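Long-range contacts in endoglucanase, family GH5 (Zobellia galactanivorans, PDB 6GL0), which hydrolyses hemicellulose, with mixed-linked glucan a probable substrate, as an endo-acting beta-glucanase of glycoside hydrolase family 5: residues Ile97-His102 against Thr143-Arg148; Pro59-Phe64 against His101-Trp106; Asn2-Ala7 against Tyr135-Ile140. The protein carries 1 engineered substitution. All coordinates share one frame; numbering follows the deposited sequence.

Contact 1 (Ile97-His102 against Thr143-Arg148). With GLC (alpha-D-glucopyranose), chain D; BGC (beta-D-glucopyranose), chain B.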
loop_
_atom_site.group_PDB
_atom_site.type_symbol
_atom_site.label_atom_id
_atom_site.label_comp_id
_atom_site.label_asym_id
_atom_site.label_seq_id
_atom_site.Cartn_x
_atom_site.Cartn_y
_atom_site.Cartn_z
ATOM N N ILE A 97 -27.373 -2.597 -9.301
ATOM C CA ILE A 97 -26.981 -3.756 -8.546
ATOM C C ILE A 97 -28.248 -4.433 -8.009
ATOM O O ILE A 97 -29.015 -3.809 -7.321
ATOM C CB ILE A 97 -26.122 -3.373 -7.329
ATOM C CG1 ILE A 97 -24.820 -2.733 -7.777
ATOM C CG2 ILE A 97 -25.885 -4.610 -6.455
ATOM C CD1 ILE A 97 -24.117 -1.953 -6.683
ATOM N N ILE A 98 -28.405 -5.716 -8.305
ATOM C CA ILE A 98 -29.484 -6.552 -7.795
ATOM C C ILE A 98 -28.887 -7.586 -6.859
ATOM O O ILE A 98 -27.920 -8.257 -7.215
ATOM C CB ILE A 98 -30.208 -7.286 -8.946
ATOM C CG1 ILE A 98 -30.949 -6.246 -9.776
ATOM C CG2 ILE A 98 -31.225 -8.279 -8.413
ATOM C CD1 ILE A 98 -31.584 -6.805 -11.041
ATOM N N ASN A 99 -29.505 -7.744 -5.691
ATOM C CA ASN A 99 -29.031 -8.700 -4.704
ATOM C C ASN A 99 -30.065 -9.673 -4.141
ATOM O O ASN A 99 -31.230 -9.682 -4.572
ATOM C CB ASN A 99 -28.284 -7.945 -3.587
ATOM C CG ASN A 99 -29.184 -7.360 -2.521
ATOM O OD1 ASN A 99 -30.423 -7.455 -2.559
ATOM N ND2 ASN A 99 -28.541 -6.763 -1.521
ATOM N N ILE A 100 -29.576 -10.518 -3.206
ATOM C CA ILE A 100 -30.394 -11.221 -2.232
ATOM C C ILE A 100 -30.176 -10.512 -0.882
ATOM O O ILE A 100 -29.021 -10.457 -0.391
ATOM C CB ILE A 100 -30.006 -12.699 -2.138
ATOM C CG1 ILE A 100 -30.367 -13.431 -3.420
ATOM C CG2 ILE A 100 -30.699 -13.372 -0.934
ATOM C CD1 ILE A 100 -30.055 -14.918 -3.379
ATOM N N HIS A 101 -31.273 -9.983 -0.303
ATOM C CA HIS A 101 -31.222 -9.070 0.849
ATOM C C HIS A 101 -31.678 -9.762 2.151
ATOM O O HIS A 101 -30.878 -10.527 2.691
ATOM C CB HIS A 101 -31.951 -7.750 0.583
ATOM C CG HIS A 101 -31.403 -6.605 1.360
ATOM N ND1 HIS A 101 -30.296 -5.886 0.944
ATOM C CD2 HIS A 101 -31.820 -6.021 2.510
ATOM C CE1 HIS A 101 -30.043 -4.925 1.818
ATOM N NE2 HIS A 101 -30.968 -4.966 2.764
ATOM N N HIS A 102 -32.895 -9.509 2.681
ATOM C CA HIS A 102 -33.249 -9.980 4.040
ATOM C C HIS A 102 -33.797 -11.414 3.982
ATOM O O HIS A 102 -34.927 -11.667 4.419
ATOM C CB HIS A 102 -34.314 -9.103 4.708
ATOM C CG HIS A 102 -33.876 -7.732 5.037
ATOM N ND1 HIS A 102 -32.701 -7.472 5.726
ATOM C CD2 HIS A 102 -34.481 -6.537 4.834
ATOM C CE1 HIS A 102 -32.603 -6.177 5.920
ATOM N NE2 HIS A 102 -33.683 -5.581 5.398
ATOM N N THR A 143 -24.355 -11.355 -4.659
ATOM C CA THR A 143 -24.844 -12.675 -4.317
ATOM C C THR A 143 -25.602 -12.732 -2.988
ATOM O O THR A 143 -26.687 -13.266 -2.950
ATOM C CB THR A 143 -23.709 -13.738 -4.385
ATOM O OG1 THR A 143 -22.510 -13.256 -3.787
ATOM C CG2 THR A 143 -23.404 -14.071 -5.859
ATOM N N LEU A 144 -25.043 -12.129 -1.933
ATOM C CA LEU A 144 -25.635 -12.098 -0.599
ATOM C C LEU A 144 -25.338 -10.772 0.124
ATOM O O LEU A 144 -24.191 -10.344 0.185
ATOM C CB LEU A 144 -25.066 -13.214 0.259
ATOM C CG LEU A 144 -25.208 -14.633 -0.267
ATOM C CD1 LEU A 144 -24.318 -15.572 0.506
ATOM C CD2 LEU A 144 -26.669 -15.087 -0.175
ATOM N N ASN A 145 -26.376 -10.164 0.703
ATOM C CA ASN A 145 -26.288 -8.847 1.290
ATOM C C ASN A 145 -25.334 -8.816 2.469
ATOM O O ASN A 145 -24.271 -8.207 2.384
ATOM C CB ASN A 145 -27.689 -8.305 1.694
ATOM C CG ASN A 145 -27.623 -6.995 2.473
ATOM O OD1 ASN A 145 -26.932 -6.070 2.064
ATOM N ND2 ASN A 145 -28.355 -6.897 3.579
ATOM N N GLU A 146 -25.793 -9.382 3.577
ATOM C CA GLU A 146 -25.074 -9.446 4.839
ATOM C C GLU A 146 -25.246 -10.853 5.448
ATOM O O GLU A 146 -25.838 -10.997 6.505
ATOM C CB GLU A 146 -25.574 -8.331 5.769
ATOM C CG GLU A 146 -25.259 -6.938 5.234
ATOM C CD GLU A 146 -25.573 -5.811 6.212
ATOM O OE1 GLU A 146 -26.370 -6.022 7.162
ATOM O OE2 GLU A 146 -25.008 -4.707 6.039
ATOM N N PRO A 147 -24.781 -11.888 4.742
ATOM C CA PRO A 147 -25.025 -13.269 5.172
ATOM C C PRO A 147 -24.369 -13.567 6.499
ATOM O O PRO A 147 -23.226 -13.167 6.744
ATOM C CB PRO A 147 -24.446 -14.116 4.035
ATOM C CG PRO A 147 -23.377 -13.266 3.470
ATOM C CD PRO A 147 -23.791 -11.831 3.650
ATOM N N ARG A 148 -25.146 -14.177 7.383
ATOM C CA ARG A 148 -24.812 -14.298 8.793
ATOM C C ARG A 148 -25.814 -15.190 9.500
ATOM O O ARG A 148 -26.858 -15.567 8.924
ATOM C CB ARG A 148 -24.774 -12.934 9.497
ATOM C CG ARG A 148 -26.148 -12.283 9.650
ATOM C CD ARG A 148 -26.059 -10.818 9.985
ATOM N NE ARG A 148 -27.373 -10.265 10.271
ATOM C CZ ARG A 148 -28.278 -9.885 9.364
ATOM N NH1 ARG A 148 -28.058 -9.994 8.072
ATOM N NH2 ARG A 148 -29.426 -9.388 9.780
HETATM C C1 GLC D . -27.655 -2.763 6.329
HETATM C C2 GLC D . -28.887 -3.562 5.884
HETATM C C3 GLC D . -30.106 -2.685 5.670
HETATM C C4 GLC D . -30.324 -1.842 6.907
HETATM C C5 GLC D . -29.078 -1.005 7.113
HETATM C C6 GLC D . -29.139 -0.067 8.313
HETATM O O1 GLC D . -27.037 -2.015 5.274
HETATM O O2 GLC D . -28.528 -4.222 4.668
HETATM O O3 GLC D . -31.229 -3.506 5.407
HETATM O O4 GLC D . -31.443 -0.994 6.733
HETATM O O5 GLC D . -28.024 -1.903 7.356
HETATM O O6 GLC D . -29.349 -0.831 9.485
HETATM C C2 BGC B . -33.398 0.017 7.551
HETATM C C3 BGC B . -34.453 -0.059 8.638
HETATM C C4 BGC B . -35.088 -1.433 8.717
HETATM C C5 BGC B . -33.981 -2.458 8.798
HETATM C C6 BGC B . -34.515 -3.872 8.704
HETATM C C1 BGC B . -32.364 -1.059 7.803
HETATM O O2 BGC B . -32.786 1.284 7.580
HETATM O O3 BGC B . -35.397 0.962 8.416
HETATM O O4 BGC B . -35.864 -1.530 9.910
HETATM O O5 BGC B . -32.993 -2.301 7.807
HETATM O O6 BGC B . -33.564 -4.782 9.252
HETATM O O HOH W 1 -30.103 -8.341 5.250
HETATM O O HOH W 2 -28.084 -11.248 3.611
#

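Contact 2 (Pro59-Phe64 against His101-Trp106). With GLC (alpha-D-glucopyranose), chain D; BGC (beta-D-glucopyranose), chain B.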
loop_
_atom_site.group_PDB
_atom_site.type_symbol
_atom_site.label_atom_id
_atom_site.label_comp_id
_atom_site.label_asym_id
_atom_site.label_seq_id
_atom_site.Cartn_x
_atom_site.Cartn_y
_atom_site.Cartn_z
ATOM N N PRO A 59 -31.716 -3.369 -3.655
ATOM C CA PRO A 59 -31.780 -4.558 -2.808
ATOM C C PRO A 59 -33.162 -5.270 -2.906
ATOM O O PRO A 59 -34.201 -4.600 -2.993
ATOM C CB PRO A 59 -31.561 -3.978 -1.414
ATOM C CG PRO A 59 -32.166 -2.606 -1.510
ATOM C CD PRO A 59 -31.844 -2.128 -2.871
ATOM N N VAL A 60 -33.158 -6.603 -2.892
ATOM C CA VAL A 60 -34.378 -7.402 -3.052
ATOM C C VAL A 60 -34.393 -8.529 -2.067
ATOM O O VAL A 60 -33.466 -9.316 -1.983
ATOM C CB VAL A 60 -34.523 -7.999 -4.473
ATOM C CG1 VAL A 60 -35.837 -8.772 -4.618
ATOM C CG2 VAL A 60 -34.459 -6.904 -5.529
ATOM N N THR A 61 -35.486 -8.620 -1.340
ATOM C CA THR A 61 -35.727 -9.721 -0.429
ATOM C C THR A 61 -36.670 -10.648 -1.194
ATOM O O THR A 61 -37.728 -10.230 -1.640
ATOM C CB THR A 61 -36.349 -9.254 0.874
ATOM O OG1 THR A 61 -35.350 -8.615 1.658
ATOM C CG2 THR A 61 -36.880 -10.410 1.648
ATOM N N TRP A 62 -36.241 -11.890 -1.360
ATOM C CA TRP A 62 -36.958 -12.864 -2.170
ATOM C C TRP A 62 -37.865 -13.849 -1.426
ATOM O O TRP A 62 -38.730 -14.449 -2.049
ATOM C CB TRP A 62 -35.969 -13.638 -3.038
ATOM C CG TRP A 62 -35.070 -12.756 -3.875
ATOM C CD1 TRP A 62 -33.912 -12.188 -3.485
ATOM C CD2 TRP A 62 -35.262 -12.365 -5.229
ATOM N NE1 TRP A 62 -33.364 -11.473 -4.494
ATOM C CE2 TRP A 62 -34.180 -11.555 -5.582
ATOM C CE3 TRP A 62 -36.258 -12.604 -6.176
ATOM C CZ2 TRP A 62 -34.061 -10.983 -6.827
ATOM C CZ3 TRP A 62 -36.128 -12.055 -7.417
ATOM C CH2 TRP A 62 -35.048 -11.240 -7.732
ATOM N N LYS A 63 -37.768 -13.893 -0.101
ATOM C CA LYS A 63 -38.447 -14.896 0.708
ATOM C C LYS A 63 -39.944 -15.042 0.470
ATOM O O LYS A 63 -40.412 -16.125 0.270
ATOM C CB LYS A 63 -38.222 -14.594 2.188
ATOM C CG LYS A 63 -38.851 -15.593 3.131
ATOM C CD LYS A 63 -39.110 -14.991 4.480
ATOM C CE LYS A 63 -39.713 -16.005 5.432
ATOM N NZ LYS A 63 -41.109 -16.324 5.044
ATOM N N PHE A 64 -40.680 -13.947 0.425
ATOM C CA PHE A 64 -42.130 -13.989 0.250
ATOM C C PHE A 64 -42.622 -14.355 -1.138
ATOM O O PHE A 64 -43.814 -14.456 -1.351
ATOM C CB PHE A 64 -42.749 -12.673 0.693
ATOM C CG PHE A 64 -42.525 -12.392 2.130
ATOM C CD1 PHE A 64 -43.359 -12.929 3.071
ATOM C CD2 PHE A 64 -41.449 -11.638 2.533
ATOM C CE1 PHE A 64 -43.136 -12.705 4.403
ATOM C CE2 PHE A 64 -41.210 -11.418 3.855
ATOM C CZ PHE A 64 -42.055 -11.941 4.799
ATOM N N HIS A 101 -31.273 -9.983 -0.303
ATOM C CA HIS A 101 -31.222 -9.070 0.849
ATOM C C HIS A 101 -31.678 -9.762 2.151
ATOM O O HIS A 101 -30.878 -10.527 2.691
ATOM C CB HIS A 101 -31.951 -7.750 0.583
ATOM C CG HIS A 101 -31.403 -6.605 1.360
ATOM N ND1 HIS A 101 -30.296 -5.886 0.944
ATOM C CD2 HIS A 101 -31.820 -6.021 2.510
ATOM C CE1 HIS A 101 -30.043 -4.925 1.818
ATOM N NE2 HIS A 101 -30.968 -4.966 2.764
ATOM N N HIS A 102 -32.895 -9.509 2.681
ATOM C CA HIS A 102 -33.249 -9.980 4.040
ATOM C C HIS A 102 -33.797 -11.414 3.982
ATOM O O HIS A 102 -34.927 -11.667 4.419
ATOM C CB HIS A 102 -34.314 -9.103 4.708
ATOM C CG HIS A 102 -33.876 -7.732 5.037
ATOM N ND1 HIS A 102 -32.701 -7.472 5.726
ATOM C CD2 HIS A 102 -34.481 -6.537 4.834
ATOM C CE1 HIS A 102 -32.603 -6.177 5.920
ATOM N NE2 HIS A 102 -33.683 -5.581 5.398
ATOM N N ASP A 103 -32.963 -12.330 3.506
ATOM C CA ASP A 103 -33.292 -13.717 3.242
ATOM C C ASP A 103 -32.514 -14.691 4.149
ATOM O O ASP A 103 -32.412 -15.906 3.866
ATOM C CB ASP A 103 -33.020 -14.016 1.759
ATOM C CG ASP A 103 -34.118 -13.489 0.848
ATOM O OD1 ASP A 103 -35.259 -13.969 0.996
ATOM O OD2 ASP A 103 -33.866 -12.607 0.002
ATOM N N GLU A 104 -32.051 -14.179 5.293
ATOM C CA GLU A 104 -31.238 -14.975 6.214
ATOM C C GLU A 104 -32.022 -16.117 6.886
ATOM O O GLU A 104 -31.404 -17.068 7.358
ATOM C CB GLU A 104 -30.587 -14.097 7.289
ATOM C CG GLU A 104 -29.608 -13.053 6.731
ATOM C CD GLU A 104 -30.255 -11.751 6.274
ATOM O OE1 GLU A 104 -31.488 -11.574 6.433
ATOM O OE2 GLU A 104 -29.511 -10.883 5.775
ATOM N N THR A 105 -33.353 -16.056 6.895
ATOM C CA THR A 105 -34.148 -17.154 7.482
ATOM C C THR A 105 -33.973 -18.499 6.752
ATOM O O THR A 105 -34.037 -19.519 7.376
ATOM C CB THR A 105 -35.628 -16.794 7.656
ATOM O OG1 THR A 105 -36.173 -16.297 6.426
ATOM C CG2 THR A 105 -35.748 -15.724 8.738
ATOM N N TRP A 106 -33.697 -18.490 5.454
ATOM C CA TRP A 106 -33.408 -19.726 4.750
ATOM C C TRP A 106 -31.958 -19.813 4.305
ATOM O O TRP A 106 -31.607 -20.736 3.572
ATOM C CB TRP A 106 -34.353 -19.887 3.553
ATOM C CG TRP A 106 -34.332 -18.759 2.543
ATOM C CD1 TRP A 106 -35.043 -17.598 2.610
ATOM C CD2 TRP A 106 -33.609 -18.705 1.310
ATOM N NE1 TRP A 106 -34.814 -16.818 1.513
ATOM C CE2 TRP A 106 -33.936 -17.477 0.688
ATOM C CE3 TRP A 106 -32.715 -19.562 0.675
ATOM C CZ2 TRP A 106 -33.376 -17.074 -0.526
ATOM C CZ3 TRP A 106 -32.170 -19.166 -0.555
ATOM C CH2 TRP A 106 -32.504 -17.922 -1.132
HETATM C C1 GLC D . -27.655 -2.763 6.329
HETATM C C2 GLC D . -28.887 -3.562 5.884
HETATM C C3 GLC D . -30.106 -2.685 5.670
HETATM C C4 GLC D . -30.324 -1.842 6.907
HETATM C C5 GLC D . -29.078 -1.005 7.113
HETATM C C6 GLC D . -29.139 -0.067 8.313
HETATM O O1 GLC D . -27.037 -2.015 5.274
HETATM O O2 GLC D . -28.528 -4.222 4.668
HETATM O O3 GLC D . -31.229 -3.506 5.407
HETATM O O4 GLC D . -31.443 -0.994 6.733
HETATM O O5 GLC D . -28.024 -1.903 7.356
HETATM O O6 GLC D . -29.349 -0.831 9.485
HETATM C C2 BGC B . -33.398 0.017 7.551
HETATM C C3 BGC B . -34.453 -0.059 8.638
HETATM C C4 BGC B . -35.088 -1.433 8.717
HETATM C C5 BGC B . -33.981 -2.458 8.798
HETATM C C6 BGC B . -34.515 -3.872 8.704
HETATM C C1 BGC B . -32.364 -1.059 7.803
HETATM O O2 BGC B . -32.786 1.284 7.580
HETATM O O3 BGC B . -35.397 0.962 8.416
HETATM O O4 BGC B . -35.864 -1.530 9.910
HETATM O O5 BGC B . -32.993 -2.301 7.807
HETATM O O6 BGC B . -33.564 -4.782 9.252
#

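Contact 3 (Asn2-Ala7 against Tyr135-Ile140)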
loop_
_atom_site.group_PDB
_atom_site.type_symbol
_atom_site.label_atom_id
_atom_site.label_comp_id
_atom_site.label_asym_id
_atom_site.label_seq_id
_atom_site.Cartn_x
_atom_site.Cartn_y
_atom_site.Cartn_z
ATOM N N ASN A 2 -24.451 -4.746 -24.362
ATOM C CA ASN A 2 -23.016 -4.850 -24.513
ATOM C C ASN A 2 -22.134 -5.119 -23.264
ATOM O O ASN A 2 -22.377 -4.549 -22.219
ATOM C CB ASN A 2 -22.542 -3.566 -25.148
ATOM C CG ASN A 2 -21.181 -3.703 -25.721
ATOM O OD1 ASN A 2 -20.966 -4.489 -26.621
ATOM N ND2 ASN A 2 -20.238 -2.983 -25.163
ATOM N N MET A 3 -21.113 -5.971 -23.410
ATOM C CA MET A 3 -20.130 -6.283 -22.376
ATOM C C MET A 3 -18.709 -5.829 -22.736
ATOM O O MET A 3 -18.044 -6.463 -23.522
ATOM C CB MET A 3 -20.057 -7.784 -22.195
ATOM C CG MET A 3 -21.395 -8.456 -22.009
ATOM S SD MET A 3 -22.052 -8.052 -20.404
ATOM C CE MET A 3 -20.984 -9.018 -19.379
ATOM N N ARG A 4 -18.193 -4.816 -22.073
ATOM C CA ARG A 4 -16.851 -4.323 -22.341
ATOM C C ARG A 4 -15.712 -5.159 -21.777
ATOM O O ARG A 4 -15.905 -6.008 -20.946
ATOM C CB ARG A 4 -16.694 -2.932 -21.759
ATOM C CG ARG A 4 -17.696 -1.920 -22.238
ATOM C CD ARG A 4 -17.750 -0.715 -21.323
ATOM N NE ARG A 4 -18.517 -0.984 -20.111
ATOM C CZ ARG A 4 -18.689 -0.137 -19.114
ATOM N NH1 ARG A 4 -18.141 1.044 -19.149
ATOM N NH2 ARG A 4 -19.409 -0.477 -18.081
ATOM N N GLU A 5 -14.528 -4.975 -22.326
ATOM C CA GLU A 5 -13.322 -5.574 -21.757
ATOM C C GLU A 5 -12.892 -4.552 -20.721
ATOM O O GLU A 5 -12.330 -3.506 -21.082
ATOM C CB GLU A 5 -12.203 -5.766 -22.809
ATOM C CG GLU A 5 -12.475 -6.748 -23.943
ATOM C CD GLU A 5 -12.375 -8.224 -23.547
ATOM O OE1 GLU A 5 -12.488 -9.042 -24.480
ATOM O OE2 GLU A 5 -12.172 -8.603 -22.362
ATOM N N ILE A 6 -13.216 -4.804 -19.452
ATOM C CA ILE A 6 -13.008 -3.794 -18.412
ATOM C C ILE A 6 -12.697 -4.463 -17.083
ATOM O O ILE A 6 -13.495 -5.227 -16.562
ATOM C CB ILE A 6 -14.203 -2.785 -18.359
ATOM C CG1 ILE A 6 -13.875 -1.598 -17.449
ATOM C CG2 ILE A 6 -15.520 -3.472 -17.995
ATOM C CD1 ILE A 6 -14.836 -0.443 -17.574
ATOM N N ALA A 7 -11.507 -4.191 -16.554
ATOM C CA ALA A 7 -11.089 -4.778 -15.279
ATOM C C ALA A 7 -11.922 -4.178 -14.102
ATOM O O ALA A 7 -12.415 -3.034 -14.202
ATOM C CB ALA A 7 -9.596 -4.567 -15.050
ATOM N N TYR A 135 -28.919 -8.801 -20.315
ATOM C CA TYR A 135 -28.549 -7.433 -19.962
ATOM C C TYR A 135 -27.028 -7.237 -20.051
ATOM O O TYR A 135 -26.240 -8.161 -19.786
ATOM C CB TYR A 135 -29.097 -7.054 -18.566
ATOM C CG TYR A 135 -30.575 -6.806 -18.571
ATOM C CD1 TYR A 135 -31.471 -7.860 -18.573
ATOM C CD2 TYR A 135 -31.086 -5.517 -18.646
ATOM C CE1 TYR A 135 -32.834 -7.634 -18.637
ATOM C CE2 TYR A 135 -32.441 -5.287 -18.689
ATOM C CZ TYR A 135 -33.310 -6.349 -18.705
ATOM O OH TYR A 135 -34.683 -6.142 -18.768
ATOM N N GLY A 136 -26.643 -6.016 -20.414
ATOM C CA GLY A 136 -25.239 -5.654 -20.518
ATOM C C GLY A 136 -24.601 -5.395 -19.153
ATOM O O GLY A 136 -25.207 -5.636 -18.104
ATOM N N ASP A 137 -23.373 -4.886 -19.179
ATOM C CA ASP A 137 -22.515 -4.917 -17.985
ATOM C C ASP A 137 -22.802 -3.807 -16.965
ATOM O O ASP A 137 -22.150 -3.743 -15.943
ATOM C CB ASP A 137 -21.024 -4.951 -18.391
ATOM C CG ASP A 137 -20.568 -3.714 -19.136
ATOM O OD1 ASP A 137 -21.334 -2.732 -19.332
ATOM O OD2 ASP A 137 -19.403 -3.723 -19.532
ATOM N N TYR A 138 -23.739 -2.919 -17.292
ATOM C CA TYR A 138 -24.253 -1.966 -16.357
ATOM C C TYR A 138 -25.072 -2.671 -15.261
ATOM O O TYR A 138 -25.298 -2.082 -14.210
ATOM C CB TYR A 138 -25.019 -0.825 -17.059
ATOM C CG TYR A 138 -24.067 0.175 -17.679
ATOM C CD1 TYR A 138 -23.514 -0.042 -18.962
ATOM C CD2 TYR A 138 -23.636 1.295 -16.971
ATOM C CE1 TYR A 138 -22.602 0.865 -19.527
ATOM C CE2 TYR A 138 -22.722 2.198 -17.523
ATOM C CZ TYR A 138 -22.215 1.982 -18.803
ATOM O OH TYR A 138 -21.322 2.876 -19.336
ATOM N N LEU A 139 -25.506 -3.910 -15.508
ATOM C CA LEU A 139 -26.245 -4.678 -14.541
ATOM C C LEU A 139 -25.283 -5.602 -13.818
ATOM O O LEU A 139 -24.618 -6.430 -14.439
ATOM C CB LEU A 139 -27.383 -5.471 -15.188
ATOM C CG LEU A 139 -28.254 -6.302 -14.245
ATOM C CD1 LEU A 139 -28.993 -5.417 -13.275
ATOM C CD2 LEU A 139 -29.291 -7.059 -15.031
ATOM N N ILE A 140 -25.273 -5.467 -12.489
ATOM C CA ILE A 140 -24.379 -6.165 -11.600
ATOM C C ILE A 140 -25.215 -7.069 -10.654
ATOM O O ILE A 140 -26.294 -6.669 -10.206
ATOM C CB ILE A 140 -23.620 -5.116 -10.750
ATOM C CG1 ILE A 140 -22.788 -4.191 -11.630
ATOM C CG2 ILE A 140 -22.727 -5.756 -9.696
ATOM C CD1 ILE A 140 -22.453 -2.868 -10.972
#

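Contact 1 (Ile97-His102 against Thr143-Arg148)
The glucan-binding pocket at the C-terminal mouth of the barrel is built in part by the imidazole of His101 and the amide of Asn145, which lie stacked with their planes 19° apart. The amide nitrogen comes in over one face of the ring and off its centre, Asn145 ND2 standing 3.1 Å from His101 CE1. This is face packing: the angles between ND2 and both ring nitrogens are too poor for a bond. The N-H groups of ND2 are used elsewhere. One reaches O2 of the alpha-glucose, Asn145 ND2 to GLC O2 being 2.9 Å, and the other reaches a water that also touches His102 ND1. With Asn145 OD1 bonded to Arg57, the whole amide is fixed in rotation. CG of Asn145 lies opposite its backbone N (chi1 173°), and this swings the amide across the gap to the histidine.

His101 is held at both ring nitrogens. Asn99 ND2 donates to His101 ND1 over 3.2 Å, nearly straight at 170° and within the ring plane, while His101 NE2 meets GLC O3 at 3.0 Å from the ring edge. Asn99 OD1 is engaged by the backbone N of Val60. The fold is a (beta/alpha)8 TIM barrel, and the two segments run on from neighbouring parallel strands, 95-99 and 139-142; Asn145, Glu146 and Pro147 form the Asn-Glu-Pro signature of family 5. Between the two segments one direct backbone bond forms, Asn145 N to Ile100 O at 2.9 Å. A second water extends it, donating to His101 O and accepting from Glu146 N. Farther along, Glu146 OE2, hydrogen-bonded to His221 ND1, approaches the sugar's anomeric carbon, GLC C1, to 3.3 Å. On the outer side, Ile100 CB rests 3.5 Å from Thr143 O.

Contact 2 (Pro59-Phe64 against His101-Trp106)
Asp103 reaches from the loop after strand 95-99 to the loop after strand 55-58, and its carboxylate receives the backbone of Trp62. Both loops are beta-to-alpha connections on the C-terminal face of the TIM barrel, the face that holds the sugar site. From CB the chain turns CG away from its own carbonyl carbon and beside the backbone N (chi1 -78°), which brings the carboxylate up to the opposing backbone, where Asp103 CG faces the N atoms of Trp62 and Lys63. Asp103 OD2 takes Trp62 N at 2.8 Å; the bond is almost straight, 176°, and uses the syn lone pair. The same oxygen lies at the edge of the Trp62 indole, near CD1, and beside Thr61 CA. Asp103 OD1 accepts Trp106 NE1 at 2.9 Å and lies 2.7 Å from Lys63 N. The indole N-H meets that oxygen from above the carboxylate plane although it lies close to the plane of its own ring. Two N-H donors, one to each oxygen, would be expected to favour a charged carboxylate.

Nearer the pocket, His102 N donates to Thr61 OG1 over 2.8 Å, and this hydroxyl is also bonded to Asp26 O. The bond falls at an inverse gamma turn centred on His102, closed by a weak link from Asp103 N to His101 O. Here the His102 ring lies over its predecessor: His101 CD2 stands 3.4 Å above the centre of the His102 ring. At the edge of that ring, His102 CE1 comes within 3.0 Å of GLC O3. Val60 O takes the backbone N of His101, while Pro59 CB leans obliquely on the His101 ring, 3.3 Å from ND1. Toward the protein surface, the aliphatic part of Lys63 crosses Thr105 at about a right angle, with Lys63 CE 3.7 Å from Thr105 OG1.

Contact 3 (Asn2-Ala7 against Tyr135-Ile140)
Two nitrogens of Arg4 close on one carboxylate oxygen, Asp137 OD2. Arg4 NE donates to it at 2.9 Å from the syn side, close to the carboxylate plane, and Arg4 N adds a bond of 3.0 Å from well above that plane. Arg4 NH2 makes a longer, bent bond of 3.2 Å to Asp137 OD1, again from above the plane, and completes a side-on salt bridge with one side-chain nitrogen to each oxygen. The carboxylate faces the arginine because CG of Asp137 is wedged between its backbone N and carbonyl carbon (chi1 64°).

The guanidinium is sandwiched as well. One face lies flat on the Tyr138 ring, centres 4.7 Å apart and planes at 10°, a cation-pi stack displaced toward the ring's rim; Ile6 CD1 lies over the opposite face, toward its rim. On the backbone, Asp137 N donates to Asn2 O over 3.2 Å, and the doubly bent chain of Met3 lays its SD 3.6 Å from the same Asp137 N. Gly136 to Leu139 forms a type I turn, closed by Leu139 N to Gly136 O, so Asp137 and Tyr138 occupy its corners.

This turn leads into strand 139-142 at the N-terminal end of the barrel. Tyr138 also packs on Leu90 of helix 76-90 and meets Tyr95 at the start of strand 95-99; the Tyr95 OH is hydrogen-bonded to Arg4 NH2, while Ile6 leans on Phe11 of helix 8-14.

Contacts 1 and 2 form one continuous wall of the glucan pocket: their centres are about 8 Å apart, they share His101 and His102, and both touch GLC and the adjoining BGC. They are further joined by a probable hydrogen bond, Trp62 NE1 to Asn99 O at 2.8 Å, and by a salt bridge, Arg148 NH1 to Glu104 OE2 at 2.9 Å. Contact 3 lies at the other end of the barrel, with its centre about 20 Å from that of contact 1 and about 26 Å from that of contact 2. Neighbouring strands 95-99 and 139-142 connect it to contact 1 through Ile98 N and Ile140 O, 3.0 Å apart. Contacts 2 and 3 do not touch, their nearest atoms being about 9 Å apart.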